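Local atomic coordinates of SusD superfamily protein (Bacteroides vulgatus, PDB entry 3MYV), a protein that probably binds polysaccharide at the outer membrane as a SusD-family lipoprotein. Residues P131-K136 and Y202-R207; N188-R193 and E247-I252; L269-Y274 and E300-A305. All blocks are in the same frame, centred on the assembly; numbering follows the deposited sequence. Where two conformers were deposited one is given.

Contact 1. Residues P131-K136 and Y202-R207; sequences PYTKDK and YHDDNR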
loop_
_atom_site.group_PDB
_atom_site.type_symbol
_atom_site.label_atom_id
_atom_site.label_comp_id
_atom_site.label_asym_id
_atom_site.label_seq_id
_atom_site.Cartn_x
_atom_site.Cartn_y
_atom_site.Cartn_z
ATOM N N PRO A 131 5.509 12.712 -6.336
ATOM C CA PRO A 131 4.576 11.950 -7.177
ATOM C C PRO A 131 4.873 12.102 -8.653
ATOM O O PRO A 131 5.128 13.216 -9.141
ATOM C CB PRO A 131 3.206 12.587 -6.847
ATOM C CG PRO A 131 3.386 13.131 -5.490
ATOM C CD PRO A 131 4.788 13.618 -5.422
ATOM N N TYR A 132 4.833 10.983 -9.369
ATOM C CA TYR A 132 5.030 11.032 -10.814
ATOM C C TYR A 132 4.202 12.114 -11.468
ATOM O O TYR A 132 4.692 12.833 -12.360
ATOM C CB TYR A 132 4.710 9.685 -11.473
ATOM C CG TYR A 132 4.838 9.758 -12.977
ATOM C CD1 TYR A 132 6.060 9.580 -13.585
ATOM C CD2 TYR A 132 3.737 10.068 -13.787
ATOM C CE1 TYR A 132 6.199 9.658 -14.939
ATOM C CE2 TYR A 132 3.873 10.164 -15.151
ATOM C CZ TYR A 132 5.107 9.956 -15.727
ATOM O OH TYR A 132 5.264 10.063 -17.090
ATOM N N THR A 133 2.940 12.220 -11.038
ATOM C CA THR A 133 1.992 13.134 -11.659
ATOM C C THR A 133 2.322 14.600 -11.394
ATOM O O THR A 133 1.812 15.452 -12.085
ATOM C CB THR A 133 0.537 12.817 -11.212
ATOM O OG1 THR A 133 0.516 12.574 -9.803
ATOM C CG2 THR A 133 0.041 11.579 -11.933
ATOM N N LYS A 134 3.216 14.915 -10.459
ATOM C CA LYS A 134 3.628 16.332 -10.272
ATOM C C LYS A 134 4.336 16.940 -11.492
ATOM O O LYS A 134 4.115 18.108 -11.856
ATOM C CB LYS A 134 4.529 16.498 -9.037
ATOM C CG LYS A 134 4.882 17.957 -8.738
ATOM C CD LYS A 134 5.766 18.076 -7.524
ATOM C CE LYS A 134 5.965 19.529 -7.163
ATOM N NZ LYS A 134 6.955 19.657 -6.048
ATOM N N ASP A 135 5.159 16.130 -12.137
ATOM C CA ASP A 135 6.192 16.643 -13.015
ATOM C C ASP A 135 6.669 15.607 -14.023
ATOM O O ASP A 135 7.834 15.629 -14.446
ATOM C CB ASP A 135 7.362 17.099 -12.138
ATOM C CG ASP A 135 8.019 15.945 -11.388
ATOM O OD1 ASP A 135 7.523 14.801 -11.467
ATOM O OD2 ASP A 135 9.063 16.194 -10.742
ATOM N N LYS A 136 5.774 14.708 -14.422
ATOM C CA LYS A 136 6.111 13.604 -15.313
ATOM C C LYS A 136 7.351 12.849 -14.835
ATOM O O LYS A 136 8.189 12.424 -15.637
ATOM C CB LYS A 136 6.273 14.104 -16.763
ATOM C CG LYS A 136 4.967 14.587 -17.421
ATOM C CD LYS A 136 4.138 13.411 -17.901
ATOM C CE LYS A 136 2.782 13.806 -18.504
ATOM N NZ LYS A 136 1.782 12.687 -18.308
ATOM N N TYR A 202 -1.125 5.410 -10.897
ATOM C CA TYR A 202 -0.133 6.312 -10.350
ATOM C C TYR A 202 0.726 6.961 -11.445
ATOM O O TYR A 202 1.211 8.069 -11.268
ATOM C CB TYR A 202 0.787 5.602 -9.376
ATOM C CG TYR A 202 0.308 5.482 -7.935
ATOM C CD1 TYR A 202 -0.837 4.768 -7.610
ATOM C CD2 TYR A 202 1.051 6.031 -6.903
ATOM C CE1 TYR A 202 -1.245 4.640 -6.299
ATOM C CE2 TYR A 202 0.669 5.879 -5.586
ATOM C CZ TYR A 202 -0.475 5.186 -5.296
ATOM O OH TYR A 202 -0.866 5.067 -3.996
ATOM N N HIS A 203 0.924 6.238 -12.552
ATOM C CA HIS A 203 1.698 6.720 -13.693
ATOM C C HIS A 203 0.889 7.572 -14.704
ATOM O O HIS A 203 1.434 8.018 -15.725
ATOM C CB HIS A 203 2.343 5.524 -14.392
ATOM C CG HIS A 203 3.490 5.884 -15.297
ATOM N ND1 HIS A 203 3.524 5.521 -16.631
ATOM C CD2 HIS A 203 4.644 6.545 -15.055
ATOM C CE1 HIS A 203 4.651 5.962 -17.170
ATOM N NE2 HIS A 203 5.352 6.584 -16.234
ATOM N N ASP A 204 -0.377 7.855 -14.390
ATOM C CA ASP A 204 -1.308 8.585 -15.280
ATOM C C ASP A 204 -1.635 7.844 -16.578
ATOM O O ASP A 204 -2.084 8.465 -17.553
ATOM C CB ASP A 204 -0.774 10.004 -15.621
ATOM C CG ASP A 204 -1.802 11.117 -15.374
ATOM O OD1 ASP A 204 -2.977 10.846 -15.032
ATOM O OD2 ASP A 204 -1.424 12.298 -15.515
ATOM N N ASP A 205 -1.422 6.533 -16.617
ATOM C CA ASP A 205 -1.787 5.729 -17.774
ATOM C C ASP A 205 -3.243 5.290 -17.535
ATOM O O ASP A 205 -3.527 4.127 -17.294
ATOM C CB ASP A 205 -0.893 4.492 -17.918
ATOM C CG ASP A 205 0.553 4.806 -18.226
ATOM O OD1 ASP A 205 0.856 5.712 -19.050
ATOM O OD2 ASP A 205 1.405 4.097 -17.636
ATOM N N ASN A 206 -4.169 6.234 -17.616
ATOM C CA ASN A 206 -5.555 5.970 -17.252
ATOM C C ASN A 206 -6.243 4.925 -18.117
ATOM O O ASN A 206 -6.958 4.101 -17.594
ATOM C CB ASN A 206 -6.347 7.280 -17.221
ATOM C CG ASN A 206 -5.814 8.214 -16.151
ATOM O OD1 ASN A 206 -5.414 9.342 -16.424
ATOM N ND2 ASN A 206 -5.740 7.707 -14.938
ATOM N N ARG A 207 -5.992 4.923 -19.429
ATOM C CA ARG A 207 -6.563 3.909 -20.310
ATOM C C ARG A 207 -6.060 2.512 -19.934
ATOM O O ARG A 207 -6.850 1.558 -19.807
ATOM C CB ARG A 207 -6.239 4.254 -21.771
ATOM C CG ARG A 207 -6.657 3.233 -22.808
ATOM C CD ARG A 207 -8.081 2.764 -22.652
ATOM N NE ARG A 207 -9.062 3.836 -22.748
ATOM C CZ ARG A 207 -10.376 3.631 -22.680
ATOM N NH1 ARG A 207 -10.855 2.393 -22.521
ATOM N NH2 ARG A 207 -11.216 4.661 -22.769
HETATM O O HOH W 1 1.730 10.006 -9.259
HETATM O O HOH W 2 1.235 12.975 -15.788
#

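Contact 2. Residues N188-R193 and E247-I252; sequences NKYAAR and ESFFEI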
loop_
_atom_site.group_PDB
_atom_site.type_symbol
_atom_site.label_atom_id
_atom_site.label_comp_id
_atom_site.label_asym_id
_atom_site.label_seq_id
_atom_site.Cartn_x
_atom_site.Cartn_y
_atom_site.Cartn_z
ATOM N N ASN A 188 0.120 -13.966 -6.471
ATOM C CA ASN A 188 -0.078 -14.768 -7.673
ATOM C C ASN A 188 -0.378 -13.826 -8.846
ATOM O O ASN A 188 -0.280 -12.611 -8.704
ATOM C CB ASN A 188 -1.207 -15.789 -7.491
ATOM C CG ASN A 188 -2.584 -15.135 -7.321
ATOM O OD1 ASN A 188 -2.686 -13.932 -7.176
ATOM N ND2 ASN A 188 -3.640 -15.945 -7.358
ATOM N N LYS A 189 -0.744 -14.380 -9.992
ATOM C CA LYS A 189 -0.964 -13.563 -11.203
ATOM C C LYS A 189 -2.035 -12.503 -10.979
ATOM O O LYS A 189 -1.895 -11.365 -11.425
ATOM C CB LYS A 189 -1.330 -14.463 -12.386
ATOM C CG LYS A 189 -1.352 -13.755 -13.737
ATOM C CD LYS A 189 -1.635 -14.783 -14.844
ATOM C CE LYS A 189 -1.841 -14.100 -16.164
ATOM N NZ LYS A 189 -1.729 -15.041 -17.265
ATOM N N TYR A 190 -3.099 -12.850 -10.258
ATOM C CA TYR A 190 -4.117 -11.860 -9.957
ATOM C C TYR A 190 -3.599 -10.672 -9.161
ATOM O O TYR A 190 -3.919 -9.524 -9.490
ATOM C CB TYR A 190 -5.300 -12.487 -9.247
ATOM C CG TYR A 190 -6.207 -13.296 -10.120
ATOM C CD1 TYR A 190 -7.329 -12.718 -10.721
ATOM C CD2 TYR A 190 -6.015 -14.657 -10.259
ATOM C CE1 TYR A 190 -8.191 -13.484 -11.501
ATOM C CE2 TYR A 190 -6.871 -15.431 -11.010
ATOM C CZ TYR A 190 -7.947 -14.844 -11.629
ATOM O OH TYR A 190 -8.778 -15.638 -12.367
ATOM N N ALA A 191 -2.821 -10.941 -8.112
ATOM C CA ALA A 191 -2.188 -9.920 -7.298
ATOM C C ALA A 191 -1.319 -9.025 -8.141
ATOM O O ALA A 191 -1.358 -7.774 -8.037
ATOM C CB ALA A 191 -1.321 -10.589 -6.169
ATOM N N ALA A 192 -0.478 -9.653 -8.949
ATOM C CA ALA A 192 0.434 -8.894 -9.810
ATOM C C ALA A 192 -0.291 -7.969 -10.790
ATOM O O ALA A 192 0.171 -6.847 -11.033
ATOM C CB ALA A 192 1.385 -9.857 -10.598
ATOM N N ARG A 193 -1.400 -8.438 -11.370
ATOM C CA ARG A 193 -2.219 -7.587 -12.242
ATOM C C ARG A 193 -2.901 -6.468 -11.441
ATOM O O ARG A 193 -2.986 -5.345 -11.913
ATOM C CB ARG A 193 -3.278 -8.415 -13.001
ATOM C CG ARG A 193 -2.667 -9.477 -13.946
ATOM C CD ARG A 193 -3.731 -10.453 -14.417
ATOM N NE ARG A 193 -4.676 -9.825 -15.331
ATOM C CZ ARG A 193 -5.891 -10.283 -15.592
ATOM N NH1 ARG A 193 -6.388 -11.348 -14.942
ATOM N NH2 ARG A 193 -6.628 -9.662 -16.490
ATOM N N GLU A 247 -11.771 -11.292 -1.191
ATOM C CA GLU A 247 -11.258 -10.089 -1.874
ATOM C C GLU A 247 -9.719 -10.067 -1.946
ATOM O O GLU A 247 -9.128 -9.321 -2.742
ATOM C CB GLU A 247 -11.713 -8.820 -1.180
ATOM C CG GLU A 247 -13.185 -8.500 -1.348
ATOM C CD GLU A 247 -13.516 -7.052 -1.094
ATOM O OE1 GLU A 247 -12.635 -6.187 -1.241
ATOM O OE2 GLU A 247 -14.683 -6.794 -0.771
ATOM N N SER A 248 -9.076 -10.864 -1.104
ATOM C CA SER A 248 -7.652 -10.720 -0.873
ATOM C C SER A 248 -6.826 -11.395 -1.962
ATOM O O SER A 248 -6.802 -12.634 -2.048
ATOM C CB SER A 248 -7.276 -11.325 0.480
ATOM O OG SER A 248 -5.885 -11.151 0.712
ATOM N N PHE A 249 -6.142 -10.587 -2.766
ATOM C CA PHE A 249 -5.163 -11.112 -3.737
ATOM C C PHE A 249 -3.823 -11.383 -3.015
ATOM O O PHE A 249 -3.127 -12.391 -3.271
ATOM C CB PHE A 249 -4.852 -10.130 -4.872
ATOM C CG PHE A 249 -6.038 -9.672 -5.680
ATOM C CD1 PHE A 249 -6.773 -10.573 -6.438
ATOM C CD2 PHE A 249 -6.391 -8.310 -5.727
ATOM C CE1 PHE A 249 -7.868 -10.154 -7.209
ATOM C CE2 PHE A 249 -7.470 -7.879 -6.522
ATOM C CZ PHE A 249 -8.215 -8.806 -7.248
ATOM N N PHE A 250 -3.453 -10.450 -2.143
ATOM C CA PHE A 250 -2.185 -10.525 -1.418
ATOM C C PHE A 250 -2.366 -9.943 -0.036
ATOM O O PHE A 250 -2.738 -8.768 0.089
ATOM C CB PHE A 250 -1.103 -9.739 -2.189
ATOM C CG PHE A 250 0.248 -9.692 -1.505
ATOM C CD1 PHE A 250 0.728 -10.775 -0.751
ATOM C CD2 PHE A 250 1.035 -8.577 -1.626
ATOM C CE1 PHE A 250 1.964 -10.714 -0.122
ATOM C CE2 PHE A 250 2.280 -8.514 -1.003
ATOM C CZ PHE A 250 2.721 -9.592 -0.234
ATOM N N GLU A 251 -2.100 -10.737 1.003
ATOM C CA GLU A 251 -1.980 -10.182 2.352
ATOM C C GLU A 251 -0.762 -10.794 3.020
ATOM O O GLU A 251 -0.393 -11.926 2.704
ATOM C CB GLU A 251 -3.243 -10.400 3.188
ATOM C CG GLU A 251 -3.574 -11.849 3.502
ATOM C CD GLU A 251 -4.973 -12.024 4.051
ATOM O OE1 GLU A 251 -5.938 -11.655 3.345
ATOM O OE2 GLU A 251 -5.116 -12.565 5.178
ATOM N N ILE A 252 -0.183 -10.071 3.975
ATOM C CA ILE A 252 0.975 -10.556 4.755
ATOM C C ILE A 252 0.501 -11.588 5.791
ATOM O O ILE A 252 -0.403 -11.320 6.606
ATOM C CB ILE A 252 1.705 -9.373 5.478
ATOM C CG1 ILE A 252 2.130 -8.285 4.487
ATOM C CG2 ILE A 252 2.903 -9.869 6.317
ATOM C CD1 ILE A 252 3.163 -8.769 3.407
#

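Contact 3. Residues L269-Y274 and E300-A305; sequences LNWYGY and EENKYA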
loop_
_atom_site.group_PDB
_atom_site.type_symbol
_atom_site.label_atom_id
_atom_site.label_comp_id
_atom_site.label_asym_id
_atom_site.label_seq_id
_atom_site.Cartn_x
_atom_site.Cartn_y
_atom_site.Cartn_z
ATOM N N LEU A 269 -2.711 -0.144 16.223
ATOM C CA LEU A 269 -3.948 0.631 16.026
ATOM C C LEU A 269 -4.985 0.360 17.128
ATOM O O LEU A 269 -5.952 1.092 17.277
ATOM C CB LEU A 269 -4.592 0.327 14.674
ATOM C CG LEU A 269 -3.986 0.959 13.412
ATOM C CD1 LEU A 269 -4.959 0.808 12.272
ATOM C CD2 LEU A 269 -3.646 2.433 13.612
ATOM N N ASN A 270 -4.825 -0.736 17.832
ATOM C CA ASN A 270 -5.854 -1.167 18.784
ATOM C C ASN A 270 -5.792 -0.366 20.087
ATOM O O ASN A 270 -4.730 -0.209 20.694
ATOM C CB ASN A 270 -5.694 -2.660 19.061
ATOM C CG ASN A 270 -6.894 -3.262 19.682
ATOM O OD1 ASN A 270 -7.154 -3.083 20.881
ATOM N ND2 ASN A 270 -7.637 -4.061 18.890
ATOM N N TRP A 271 -6.954 0.094 20.528
ATOM C CA TRP A 271 -7.077 0.905 21.736
ATOM C C TRP A 271 -6.501 0.162 22.944
ATOM O O TRP A 271 -5.869 0.767 23.815
ATOM C CB TRP A 271 -8.556 1.239 21.988
ATOM C CG TRP A 271 -8.814 2.011 23.239
ATOM C CD1 TRP A 271 -9.051 1.508 24.480
ATOM C CD2 TRP A 271 -8.824 3.434 23.371
ATOM N NE1 TRP A 271 -9.202 2.521 25.378
ATOM C CE2 TRP A 271 -9.080 3.720 24.724
ATOM C CE3 TRP A 271 -8.641 4.502 22.468
ATOM C CZ2 TRP A 271 -9.160 5.024 25.210
ATOM C CZ3 TRP A 271 -8.728 5.800 22.948
ATOM C CH2 TRP A 271 -8.984 6.050 24.304
ATOM N N TYR A 272 -6.732 -1.150 22.955
ATOM C CA TYR A 272 -6.306 -2.031 24.050
ATOM C C TYR A 272 -4.878 -2.563 23.899
ATOM O O TYR A 272 -4.386 -3.271 24.789
ATOM C CB TYR A 272 -7.287 -3.184 24.166
ATOM C CG TYR A 272 -8.674 -2.649 24.415
ATOM C CD1 TYR A 272 -9.041 -2.201 25.677
ATOM C CD2 TYR A 272 -9.577 -2.514 23.365
ATOM C CE1 TYR A 272 -10.295 -1.633 25.908
ATOM C CE2 TYR A 272 -10.844 -1.974 23.571
ATOM C CZ TYR A 272 -11.199 -1.544 24.842
ATOM O OH TYR A 272 -12.435 -0.994 25.027
ATOM N N GLY A 273 -4.246 -2.235 22.770
ATOM C CA GLY A 273 -2.863 -2.624 22.460
ATOM C C GLY A 273 -1.949 -1.444 22.763
ATOM O O GLY A 273 -1.894 -0.984 23.894
ATOM N N TYR A 274 -1.275 -0.901 21.752
ATOM C CA TYR A 274 -0.401 0.231 22.016
ATOM C C TYR A 274 -1.031 1.596 21.700
ATOM O O TYR A 274 -0.406 2.640 21.902
ATOM C CB TYR A 274 0.973 0.031 21.358
ATOM C CG TYR A 274 2.019 -0.533 22.310
ATOM C CD1 TYR A 274 2.289 0.094 23.518
ATOM C CD2 TYR A 274 2.749 -1.681 21.998
ATOM C CE1 TYR A 274 3.244 -0.397 24.401
ATOM C CE2 TYR A 274 3.732 -2.169 22.869
ATOM C CZ TYR A 274 3.973 -1.522 24.073
ATOM O OH TYR A 274 4.913 -1.983 24.973
ATOM N N GLU A 300 -14.745 2.430 16.705
ATOM C CA GLU A 300 -15.043 2.208 18.109
ATOM C C GLU A 300 -14.820 3.484 18.896
ATOM O O GLU A 300 -13.752 4.090 18.817
ATOM C CB GLU A 300 -14.123 1.138 18.659
ATOM C CG GLU A 300 -14.496 -0.248 18.170
ATOM C CD GLU A 300 -15.822 -0.738 18.734
ATOM O OE1 GLU A 300 -16.207 -0.267 19.833
ATOM O OE2 GLU A 300 -16.483 -1.573 18.059
ATOM N N GLU A 301 -15.840 3.877 19.645
ATOM C CA GLU A 301 -15.805 5.136 20.377
ATOM C C GLU A 301 -15.097 4.955 21.723
ATOM O O GLU A 301 -15.303 3.968 22.413
ATOM C CB GLU A 301 -17.222 5.642 20.630
ATOM C CG GLU A 301 -17.300 7.031 21.193
ATOM C CD GLU A 301 -18.688 7.398 21.717
ATOM O OE1 GLU A 301 -19.682 7.231 20.979
ATOM O OE2 GLU A 301 -18.773 7.871 22.864
ATOM N N ASN A 302 -14.304 5.941 22.112
ATOM C CA ASN A 302 -13.774 5.988 23.465
ATOM C C ASN A 302 -13.436 7.432 23.825
ATOM O O ASN A 302 -13.926 8.368 23.166
ATOM C CB ASN A 302 -12.572 5.045 23.605
ATOM C CG ASN A 302 -12.480 4.432 24.972
ATOM O OD1 ASN A 302 -12.435 5.144 25.974
ATOM N ND2 ASN A 302 -12.477 3.094 25.030
ATOM N N LYS A 303 -12.623 7.618 24.868
ATOM C CA LYS A 303 -12.410 8.928 25.460
ATOM C C LYS A 303 -10.916 9.087 25.660
ATOM O O LYS A 303 -10.266 8.241 26.278
ATOM C CB LYS A 303 -13.114 9.040 26.796
ATOM C CG LYS A 303 -14.637 9.024 26.758
ATOM C CD LYS A 303 -15.188 10.345 26.267
ATOM C CE LYS A 303 -16.680 10.327 26.144
ATOM N NZ LYS A 303 -17.161 11.695 25.789
ATOM N N TYR A 304 -10.400 10.205 25.176
ATOM C CA TYR A 304 -8.992 10.497 25.228
ATOM C C TYR A 304 -8.789 11.998 25.365
ATOM O O TYR A 304 -9.417 12.773 24.625
ATOM C CB TYR A 304 -8.366 10.001 23.924
ATOM C CG TYR A 304 -6.876 9.903 23.957
ATOM C CD1 TYR A 304 -6.236 8.789 24.497
ATOM C CD2 TYR A 304 -6.104 10.899 23.404
ATOM C CE1 TYR A 304 -4.844 8.705 24.501
ATOM C CE2 TYR A 304 -4.731 10.815 23.392
ATOM C CZ TYR A 304 -4.107 9.730 23.941
ATOM O OH TYR A 304 -2.736 9.692 23.884
ATOM N N ALA A 305 -7.939 12.384 26.324
ATOM C CA ALA A 305 -7.665 13.789 26.658
ATOM C C ALA A 305 -8.962 14.602 26.771
ATOM O O ALA A 305 -9.097 15.687 26.212
ATOM C CB ALA A 305 -6.667 14.411 25.631
HETATM O O HOH W 3 -12.984 1.076 22.853
#

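Contact 1. Residues P131-K136 and Y202-R207
With CG anti to the backbone N in both residues (chi1 177° in Tyr132, -162° in His203), the rings of Tyr132 and His203 are brought together between the short helical turn about 132-135 and the end of helix 189-202. That end is a Schellman motif, Asp204 leaving the helix with positive phi, and the turn links the consecutive helices 189-202 and 206-223 of the mainly helical SusD fold, whose family falls in the TPR clan. The two rings meet obliquely, their planes at 43° and centroids 4.2 Å apart. His203 CD2 lies over the centre of one tyrosine face, while His203 NE2 approaches the far end of the ring, 3.4 Å from Tyr132 CZ. Lys136 CA backs the opposite face, nearer the rim, so the phenol is sandwiched. Tyr164 of helix 160-177 meets both rings.

His203 ND1 donates to Asp205 OD2 at 2.7 Å, which fixes the rotation of the imidazole: the bond is nearly straight and lies in the ring plane, although it reaches the carboxylate from above its plane. The negative charge would be expected to polarise the imidazole.

Beside the rings, Thr133 CG2 packs against Asp204 CG at 3.9 Å, while Thr133 OG1 bonds to the carbonyl of Arg403. Water joins the segments twice. One molecule accepts from Thr133 N and donates to Tyr202 O; a second water accepts from Lys136 NZ at 2.6 Å and donates to Asp204 OD2 at 2.8 Å.

Contact 2. Residues N188-R193 and E247-I252
Ala191, in the first turn of helix 189-202, rests directly on Phe249, where strand 248-252 is broken by a classic beta bulge. The bulge faces Leu332 of the partner strand 329-333 in a two-stranded antiparallel sheet, and the contact seats the start of a helix of the TPR-like SusD fold on that sheet. Phe249 CB comes to 3.6 Å from Ala191 CA, and Ala191 CB lies 3.8 Å from Phe249 CB. The small side chain thus lets the helix backbone approach closely, with the CA atoms of Ala191 and Phe249 4.8 Å apart. Ala191 CB also touches Phe250 CB at 4.1 Å.

The Phe249 ring also reaches Tyr190, whose CB is 3.7 Å from Phe249 CD1. Phe249 CG is anti to its carbonyl carbon (chi1 -57°), and its ring lies between two backbone carbonyls: Glu247 O stands over the centre of one face and Tyr190 O over the rim of the opposite one. Tyr226 adds an edge-to-face contact to this ring and also meets the ring of Tyr190.

Further out, the helix start is held by its N-cap, Asn188, whose amide nitrogen bonds to the hydroxyl of Tyr226; that tyrosine therefore ties the cap to the aromatic cluster. On the strand side, Glu247 forms salt bridges with Arg333 and Arg366, which satisfy its buried carboxylate. Ser248 OG donates to the anti lone pair of Glu251 OE1, bracing the chain across the bulge. At the cap itself, Ala191 N donates to Asn188 OD1 at 3.1 Å, almost straight at 169° but tilted from the carbonyl plane.

Contact 3. Residues L269-Y274 and E300-A305
One face of the Trp271 indole carries the side-chain amide of Asn302, stacked on it with the two planes only 14° apart. Asn302 CG sits 3.3 Å above the indole plane, toward the rim, and Asn302 CB makes a CH-pi contact, 3.7 Å from the centroid of the six-membered ring and 8° off its normal. Asn302 ND2 lies over the pyrrole side, 3.3 Å from Trp271 NE1; both are donors, so this closeness comes from stacking. At the indole edge, near its plane, Lys303 O approaches Trp271 CH2 at 3.2 Å, and the ring of Tyr304 touches the same corner obliquely. Within the loop, Trp271 CD1 stands over the centre of one face of the Tyr272 ring. The indole also meets Trp311, from the other strand of the 299-304/307-312 hairpin.

The indole reaches the strand because CG is anti to the backbone N (chi1 177°). Its loop is a type I turn from Asn270 to Gly273, reinforced by an Asx turn in which Asn270 OD1 accepts from Tyr272 N. The Asn302 amide is fixed in rotation from both ends: Lys303 N donates to Asn302 OD1 at 2.7 Å, in the carbonyl plane, and ND2 donates to a water that also bonds to Tyr272 OH. Tyr304 OH is engaged by Glu52 N.

Loop 269-274 and strand 299-304 are therefore joined at the protein surface by stacking, CH-pi contact and one water bridge, with OD1 and ND2 of Asn302 each making a hydrogen bond while the flat side stacks on the indole.

Contacts 1 and 2 interlock along the chain, their segments alternating, and use opposite ends of helix 189-202: its N-terminus lies on strand 248-252 in contact 2, and its C-terminus leads through the turn of contact 1 into helix 206-223. Their centres are about 23 Å apart, with nearest atoms about 11 Å apart. Contact 3 follows both in sequence and lies across the chain's centre from contact 1, about 37 Å between centres, and about 31 Å from the centre of contact 2. It joins loop 269-274 to a separate hairpin, 299-304 with 307-312. Contact 2 is buried, so the three sample a buried helix-sheet junction and two surface sites on opposite sides of the chain's centre.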